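Local coordinates for protein aminofutalosine deaminase (Helicobacter pylori, PDB 7LKK) that probably deaminates aminofutalosine on the menaquinone pathway, as a metal-dependent hydrolase of the amidohydrolase family that holds an iron(III) ion and the inhibitor methylthio-coformycin here, at residues A[117-122]-A[143-148]; A[123-128]-A[334-339]; A[73-78]-A[362-367]. All blocks are in the same frame, centred on the assembly; numbering follows the deposited sequence.

Contact 1: residues A[117-122]-A[143-148]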
# COMPACT_ATOMS: atom_id res chain seq x y z
N ALA A 117 16.33 -16.64 -5.81
CA ALA A 117 15.30 -15.61 -5.80
C ALA A 117 14.13 -15.97 -6.70
O ALA A 117 12.98 -15.60 -6.41
CB ALA A 117 15.90 -14.26 -6.22
N ILE A 118 14.38 -16.69 -7.80
CA ILE A 118 13.30 -17.07 -8.71
C ILE A 118 12.37 -18.09 -8.05
O ILE A 118 11.15 -18.02 -8.20
CB ILE A 118 13.87 -17.59 -10.04
CG1 ILE A 118 14.61 -16.48 -10.78
CG2 ILE A 118 12.77 -18.15 -10.92
CD1 ILE A 118 15.30 -16.95 -12.04
N GLN A 119 12.94 -19.06 -7.33
CA GLN A 119 12.11 -20.02 -6.61
C GLN A 119 11.28 -19.33 -5.54
O GLN A 119 10.09 -19.63 -5.37
CB GLN A 119 12.98 -21.10 -5.99
CG GLN A 119 13.54 -22.12 -6.96
CD GLN A 119 14.66 -22.94 -6.36
OE1 GLN A 119 14.66 -23.23 -5.16
NE2 GLN A 119 15.63 -23.32 -7.18
N ASN A 120 11.89 -18.41 -4.79
CA ASN A 120 11.14 -17.62 -3.81
C ASN A 120 10.05 -16.79 -4.49
O ASN A 120 8.94 -16.66 -3.96
CB ASN A 120 12.08 -16.71 -3.03
CG ASN A 120 12.95 -17.47 -2.05
OD1 ASN A 120 12.62 -18.59 -1.66
ND2 ASN A 120 14.06 -16.87 -1.65
N ALA A 121 10.35 -16.23 -5.67
CA ALA A 121 9.35 -15.46 -6.40
C ALA A 121 8.20 -16.34 -6.84
O ALA A 121 7.03 -15.94 -6.77
CB ALA A 121 10.00 -14.79 -7.61
N ILE A 122 8.51 -17.55 -7.31
CA ILE A 122 7.47 -18.48 -7.73
C ILE A 122 6.60 -18.80 -6.54
O ILE A 122 5.36 -18.93 -6.65
CB ILE A 122 8.10 -19.76 -8.30
CG1 ILE A 122 8.61 -19.53 -9.70
CG2 ILE A 122 7.11 -20.94 -8.24
CD1 ILE A 122 9.53 -20.61 -10.19
N VAL A 143 12.98 -20.09 -17.05
CA VAL A 143 12.04 -21.02 -17.69
C VAL A 143 12.07 -22.39 -17.02
O VAL A 143 11.02 -23.01 -16.80
CB VAL A 143 12.34 -21.12 -19.20
CG1 VAL A 143 11.47 -22.19 -19.84
CG2 VAL A 143 12.11 -19.78 -19.87
N ASN A 144 13.27 -22.89 -16.70
CA ASN A 144 13.39 -24.22 -16.12
C ASN A 144 12.60 -24.35 -14.83
O ASN A 144 11.84 -25.31 -14.64
CB ASN A 144 14.86 -24.56 -15.89
CG ASN A 144 15.57 -24.97 -17.17
OD1 ASN A 144 14.94 -25.26 -18.18
ND2 ASN A 144 16.90 -24.98 -17.13
N LEU A 145 12.77 -23.39 -13.92
CA LEU A 145 12.04 -23.44 -12.65
C LEU A 145 10.54 -23.30 -12.87
O LEU A 145 9.74 -23.96 -12.20
CB LEU A 145 12.56 -22.35 -11.72
CG LEU A 145 13.98 -22.57 -11.19
CD1 LEU A 145 14.46 -21.37 -10.39
CD2 LEU A 145 14.03 -23.84 -10.35
N LEU A 146 10.14 -22.45 -13.81
CA LEU A 146 8.72 -22.31 -14.15
C LEU A 146 8.12 -23.63 -14.61
O LEU A 146 7.01 -24.00 -14.20
CB LEU A 146 8.54 -21.23 -15.22
CG LEU A 146 8.53 -19.77 -14.77
CD1 LEU A 146 8.33 -18.85 -15.96
CD2 LEU A 146 7.45 -19.54 -13.72
N LYS A 147 8.83 -24.35 -15.48
CA LYS A 147 8.28 -25.59 -16.03
C LYS A 147 8.01 -26.64 -14.95
O LYS A 147 6.96 -27.29 -14.98
CB LYS A 147 9.23 -26.16 -17.09
CG LYS A 147 9.19 -25.42 -18.42
CD LYS A 147 9.68 -26.29 -19.56
CE LYS A 147 8.84 -27.56 -19.67
NZ LYS A 147 9.05 -28.25 -20.98
N GLU A 148 8.92 -26.81 -14.00
CA GLU A 148 8.66 -27.77 -12.93
C GLU A 148 7.86 -27.18 -11.77
O GLU A 148 7.71 -27.84 -10.74
CB GLU A 148 9.94 -28.44 -12.43
CG GLU A 148 11.22 -27.64 -12.47
CD GLU A 148 12.38 -28.44 -11.91
OE1 GLU A 148 12.41 -28.67 -10.68
OE2 GLU A 148 13.24 -28.88 -12.70
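The amide of Q119 is the flat group that takes part here, and it meets L145 through its nitrogen end: NE2 lies 3.6 Å from CD2 of L145, while the methylene CG of Q119 sits 3.6 Å from L145 CD1. The two side chains run at about a right angle, so the glutamine stem lies across the fork of the leucine on the solvent-exposed side. Deeper in, L145 CD1 also reaches I118, with CG2 of the isoleucine 3.7 Å away. CG2 is the I118 branch anti to the backbone N (chi1 of the residue is -66°), which turns it toward the neighbouring helix. In the TIM-barrel architecture of this family, helices 115-127 and 143-147 follow the first and second barrel strands and stand side by side on the outside. The axes of 117-122 and 143-147 come within 10.1 Å and cross at -37°, and L145 makes most of the contacts between them. Nearer the leucine's backbone, I122 CD1 packs 3.8 Å from L145 CB. I122 then continues to the next residue of the second helix, where its CG1 is 4.2 Å from L146 CD2, a looser touch between buried side chains.

Contact 2: residues A[123-128]-A[334-339]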
# COMPACT_ATOMS: atom_id res chain seq x y z
N MET A 123 7.23 -18.99 -5.38
CA MET A 123 6.40 -19.51 -4.33
C MET A 123 5.51 -18.40 -3.78
O MET A 123 4.41 -18.67 -3.29
CB MET A 123 7.24 -20.15 -3.22
CG MET A 123 7.12 -21.70 -3.19
SD MET A 123 7.75 -22.28 -1.56
CE MET A 123 9.49 -21.92 -1.40
N ALA A 124 6.01 -17.16 -3.81
CA ALA A 124 5.23 -15.97 -3.46
C ALA A 124 3.99 -15.82 -4.35
O ALA A 124 2.93 -15.37 -3.88
CB ALA A 124 6.08 -14.70 -3.61
N GLN A 125 4.11 -16.16 -5.64
CA GLN A 125 2.94 -16.18 -6.52
C GLN A 125 1.90 -17.19 -6.04
O GLN A 125 0.74 -16.85 -5.79
CB GLN A 125 3.37 -16.52 -7.96
CG GLN A 125 4.38 -15.54 -8.55
CD GLN A 125 3.78 -14.17 -8.76
OE1 GLN A 125 3.09 -13.92 -9.75
NE2 GLN A 125 4.05 -13.26 -7.83
N LEU A 126 2.33 -18.44 -5.87
CA LEU A 126 1.40 -19.52 -5.52
C LEU A 126 0.70 -19.25 -4.19
O LEU A 126 -0.51 -19.41 -4.08
CB LEU A 126 2.14 -20.85 -5.48
CG LEU A 126 2.64 -21.38 -6.83
CD1 LEU A 126 3.75 -22.40 -6.62
CD2 LEU A 126 1.50 -21.98 -7.62
N LYS A 127 1.46 -18.82 -3.18
CA LYS A 127 0.84 -18.55 -1.89
C LYS A 127 -0.06 -17.32 -1.93
O LYS A 127 -0.96 -17.20 -1.09
CB LYS A 127 1.90 -18.37 -0.81
CG LYS A 127 2.49 -19.67 -0.29
CD LYS A 127 3.76 -19.45 0.53
CE LYS A 127 3.95 -17.99 0.92
NZ LYS A 127 4.84 -17.25 -0.02
N SER A 128 0.15 -16.43 -2.90
CA SER A 128 -0.72 -15.28 -3.11
C SER A 128 -1.99 -15.63 -3.87
O SER A 128 -2.81 -14.73 -4.12
CB SER A 128 0.04 -14.17 -3.84
OG SER A 128 -0.76 -13.02 -4.01
N ILE A 334 8.45 -4.06 -4.33
CA ILE A 334 8.94 -4.64 -3.08
C ILE A 334 8.32 -6.00 -2.79
O ILE A 334 8.82 -6.71 -1.91
CB ILE A 334 8.71 -3.69 -1.89
CG1 ILE A 334 7.21 -3.45 -1.67
CG2 ILE A 334 9.45 -2.38 -2.09
CD1 ILE A 334 6.90 -2.64 -0.44
N SER A 335 7.25 -6.38 -3.49
CA SER A 335 6.59 -7.65 -3.25
C SER A 335 6.03 -8.18 -4.56
O SER A 335 5.58 -7.41 -5.42
CB SER A 335 5.47 -7.50 -2.21
OG SER A 335 4.66 -8.66 -2.17
N LEU A 336 6.05 -9.50 -4.70
CA LEU A 336 5.43 -10.17 -5.84
C LEU A 336 4.10 -10.82 -5.49
O LEU A 336 3.52 -11.51 -6.32
CB LEU A 336 6.39 -11.21 -6.43
CG LEU A 336 7.61 -10.65 -7.15
CD1 LEU A 336 8.25 -11.71 -8.03
CD2 LEU A 336 7.25 -9.42 -7.98
N SER A 337 3.62 -10.61 -4.26
CA SER A 337 2.26 -11.00 -3.92
C SER A 337 1.28 -10.15 -4.72
O SER A 337 1.29 -8.92 -4.62
CB SER A 337 2.02 -10.83 -2.43
OG SER A 337 0.63 -10.80 -2.14
N LEU A 338 0.44 -10.80 -5.53
CA LEU A 338 -0.56 -10.05 -6.28
C LEU A 338 -1.56 -9.38 -5.35
O LEU A 338 -2.10 -8.32 -5.68
CB LEU A 338 -1.28 -10.95 -7.29
CG LEU A 338 -2.13 -10.21 -8.33
CD1 LEU A 338 -1.31 -9.19 -9.08
CD2 LEU A 338 -2.79 -11.18 -9.29
N LEU A 339 -1.81 -9.98 -4.18
CA LEU A 339 -2.70 -9.36 -3.21
C LEU A 339 -2.13 -8.04 -2.69
O LEU A 339 -2.87 -7.07 -2.50
CB LEU A 339 -2.96 -10.32 -2.05
CG LEU A 339 -3.79 -11.56 -2.42
CD1 LEU A 339 -3.69 -12.63 -1.34
CD2 LEU A 339 -5.24 -11.18 -2.67
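S128 and the start of helix 338-348 make the tight half of this contact. The serine hydroxyl accepts from the backbone N of L339, at 3.2 Å from N to OG and a nearly straight 163° at the hydrogen. What aims it there is the first torsion: OG stands anti to the S128 backbone N (chi1 -178°), pointing out from the end of helix 115-127. L338 N, at 2.9 Å, is also near S128 OG. S337 occupies the N-cap position, and its own OG takes the backbone N of D340, so hydroxyls from two chain segments gather at one helix start. L339 packs on S128, its CD1 3.6 Å from S128 O; that carbonyl is buried and has no polar partner anywhere in the model. The segments belong to opposite ends of the TIM-barrel sequence: helix 115-127 follows the first barrel strand, and 334-339 lies in the connection after the eighth, so the contact brings the chain after the first strand against the chain after the last. Toward L336 the fit is less certain. Q125 brings its amide there, but NE2 is modelled implausibly close to L336 O, whereas OE1 has a clear partner in N77 ND2. The packing thins further at the partly exposed A124, whose O is 4.4 Å from S337 CA. Beyond it S335 makes an ST turn, its OG accepting from S337 N at 3.0 Å, and I334 packs against R343 of the second subunit.

Contact 3: residues A[73-78]-A[362-367]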
# COMPACT_ATOMS: atom_id res chain seq x y z
N PRO A 73 -11.60 -17.78 -8.58
CA PRO A 73 -10.59 -18.30 -9.51
C PRO A 73 -9.18 -17.95 -9.04
O PRO A 73 -8.95 -16.91 -8.42
CB PRO A 73 -10.92 -17.60 -10.83
CG PRO A 73 -12.31 -17.12 -10.68
CD PRO A 73 -12.50 -16.82 -9.24
N ALA A 74 -8.24 -18.84 -9.35
CA ALA A 74 -6.83 -18.50 -9.16
C ALA A 74 -6.50 -17.24 -9.94
O ALA A 74 -7.06 -16.97 -11.01
CB ALA A 74 -5.94 -19.66 -9.61
N PHE A 75 -5.57 -16.46 -9.40
CA PHE A 75 -5.23 -15.19 -10.01
C PHE A 75 -4.38 -15.40 -11.27
O PHE A 75 -3.76 -16.44 -11.46
CB PHE A 75 -4.46 -14.30 -9.04
CG PHE A 75 -5.29 -13.79 -7.90
CD1 PHE A 75 -6.54 -13.24 -8.13
CD2 PHE A 75 -4.82 -13.84 -6.60
CE1 PHE A 75 -7.31 -12.76 -7.08
CE2 PHE A 75 -5.58 -13.37 -5.55
CZ PHE A 75 -6.83 -12.83 -5.79
N ILE A 76 -4.38 -14.38 -12.12
CA ILE A 76 -3.48 -14.29 -13.26
C ILE A 76 -2.62 -13.05 -13.07
O ILE A 76 -3.15 -11.94 -12.90
CB ILE A 76 -4.24 -14.24 -14.60
CG1 ILE A 76 -4.93 -15.58 -14.88
CG2 ILE A 76 -3.28 -13.88 -15.73
CD1 ILE A 76 -6.35 -15.66 -14.37
N ASN A 77 -1.30 -13.23 -13.07
CA ASN A 77 -0.34 -12.13 -12.97
C ASN A 77 0.29 -11.99 -14.35
O ASN A 77 1.23 -12.71 -14.69
CB ASN A 77 0.70 -12.41 -11.89
CG ASN A 77 1.58 -11.21 -11.60
OD1 ASN A 77 1.36 -10.12 -12.13
ND2 ASN A 77 2.59 -11.40 -10.76
N ALA A 78 -0.23 -11.05 -15.14
CA ALA A 78 0.02 -11.01 -16.58
C ALA A 78 1.36 -10.39 -16.96
O ALA A 78 1.70 -10.40 -18.15
CB ALA A 78 -1.10 -10.25 -17.29
N LEU A 362 -11.51 -8.14 -10.97
CA LEU A 362 -11.55 -8.56 -12.37
C LEU A 362 -10.20 -8.34 -13.05
O LEU A 362 -9.83 -9.10 -13.95
CB LEU A 362 -12.65 -7.81 -13.11
CG LEU A 362 -14.09 -8.09 -12.65
CD1 LEU A 362 -15.10 -7.38 -13.54
CD2 LEU A 362 -14.35 -9.59 -12.62
N GLY A 363 -9.47 -7.30 -12.64
CA GLY A 363 -8.13 -7.08 -13.16
C GLY A 363 -7.15 -8.17 -12.80
O GLY A 363 -6.14 -8.34 -13.49
N ALA A 364 -7.42 -8.91 -11.73
CA ALA A 364 -6.55 -10.00 -11.29
C ALA A 364 -7.04 -11.37 -11.72
O ALA A 364 -6.35 -12.36 -11.47
CB ALA A 364 -6.40 -9.97 -9.76
N THR A 365 -8.22 -11.46 -12.34
CA THR A 365 -8.77 -12.75 -12.72
C THR A 365 -9.16 -12.78 -14.20
O THR A 365 -8.32 -13.08 -15.05
CB THR A 365 -9.98 -13.10 -11.84
OG1 THR A 365 -10.97 -12.07 -11.94
CG2 THR A 365 -9.55 -13.26 -10.38
N ARG A 366 -10.41 -12.44 -14.50
CA ARG A 366 -10.94 -12.65 -15.85
C ARG A 366 -10.17 -11.85 -16.89
O ARG A 366 -9.87 -12.37 -17.98
CB ARG A 366 -12.42 -12.28 -15.89
CG ARG A 366 -13.12 -12.65 -17.18
CD ARG A 366 -14.62 -12.39 -17.10
NE ARG A 366 -15.34 -13.09 -18.17
CZ ARG A 366 -15.52 -12.59 -19.39
NH1 ARG A 366 -15.03 -11.40 -19.71
NH2 ARG A 366 -16.18 -13.29 -20.30
N HIS A 367 -9.83 -10.60 -16.59
CA HIS A 367 -9.17 -9.76 -17.58
C HIS A 367 -7.78 -10.27 -17.91
O HIS A 367 -7.38 -10.30 -19.08
CB HIS A 367 -9.12 -8.31 -17.09
CG HIS A 367 -10.46 -7.65 -17.00
ND1 HIS A 367 -10.62 -6.32 -16.68
CD2 HIS A 367 -11.71 -8.15 -17.18
CE1 HIS A 367 -11.91 -6.03 -16.67
NE2 HIS A 367 -12.59 -7.12 -16.97
O HOH W 1 -4.74 -10.23 -14.16
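I76, on the first strand of the TIM barrel, meets A364 where helices 353-364 and 366-371 follow each other, as the helical chain beyond the eighth strand passes the barrel's beginning. At G363 a water sits between the carbonyl O and I76 O, 2.7 Å from the latter; its modelled distance to G363 O is too short to trust. A364 does the polar work. Its O receives the I76 backbone N at 2.9 Å with 172° at the hydrogen, the donor tilted 26° from the carbonyl plane. The same oxygen takes a CA-H...O contact from F75 and lies near the edge of the F75 ring, so the strand's I76 N and F75 CA both meet A364 O. The methyl CB of A364 touches ring atom CD1 of F75 at 3.7 Å. Outside the two segments, A364 also packs on L338 and L342 of helix 338-348, and F75 on V130 of the neighbouring strand 130-137. T365 comes next, its OG1 tucked between N and carbonyl carbon (chi1 57°) and bonded back to L361 O; this leaves CG2 to face the F75 edge, 3.8 Å from CD1 of the ring. On the backbone side of the same residue, T365 O lies 3.3 Å from I76 CD1.

Along the chain the segments run 73-78, 117-122, 123-128, 143-148, 334-339, 362-367: contact 3 encloses the other two, while contacts 1 and 2 interleave. Contacts 1 and 2 share helix 115-127 and have centres about 13 Å apart, with A121 CB against L336 CD1 at 3.6 Å. The centres of contacts 2 and 3 are also about 13 Å apart, and the two join through F75, which packs on L338 and L339, and through the N77–Q125 pair. Contacts 1 and 3, centres about 20 Å apart, do not touch. Contact 1 sets two neighbouring outer helices together; contacts 2 and 3 tie helix 115-127 and strand 69-80, which carries the iron ligand H79, to segments that follow another ligand, D328.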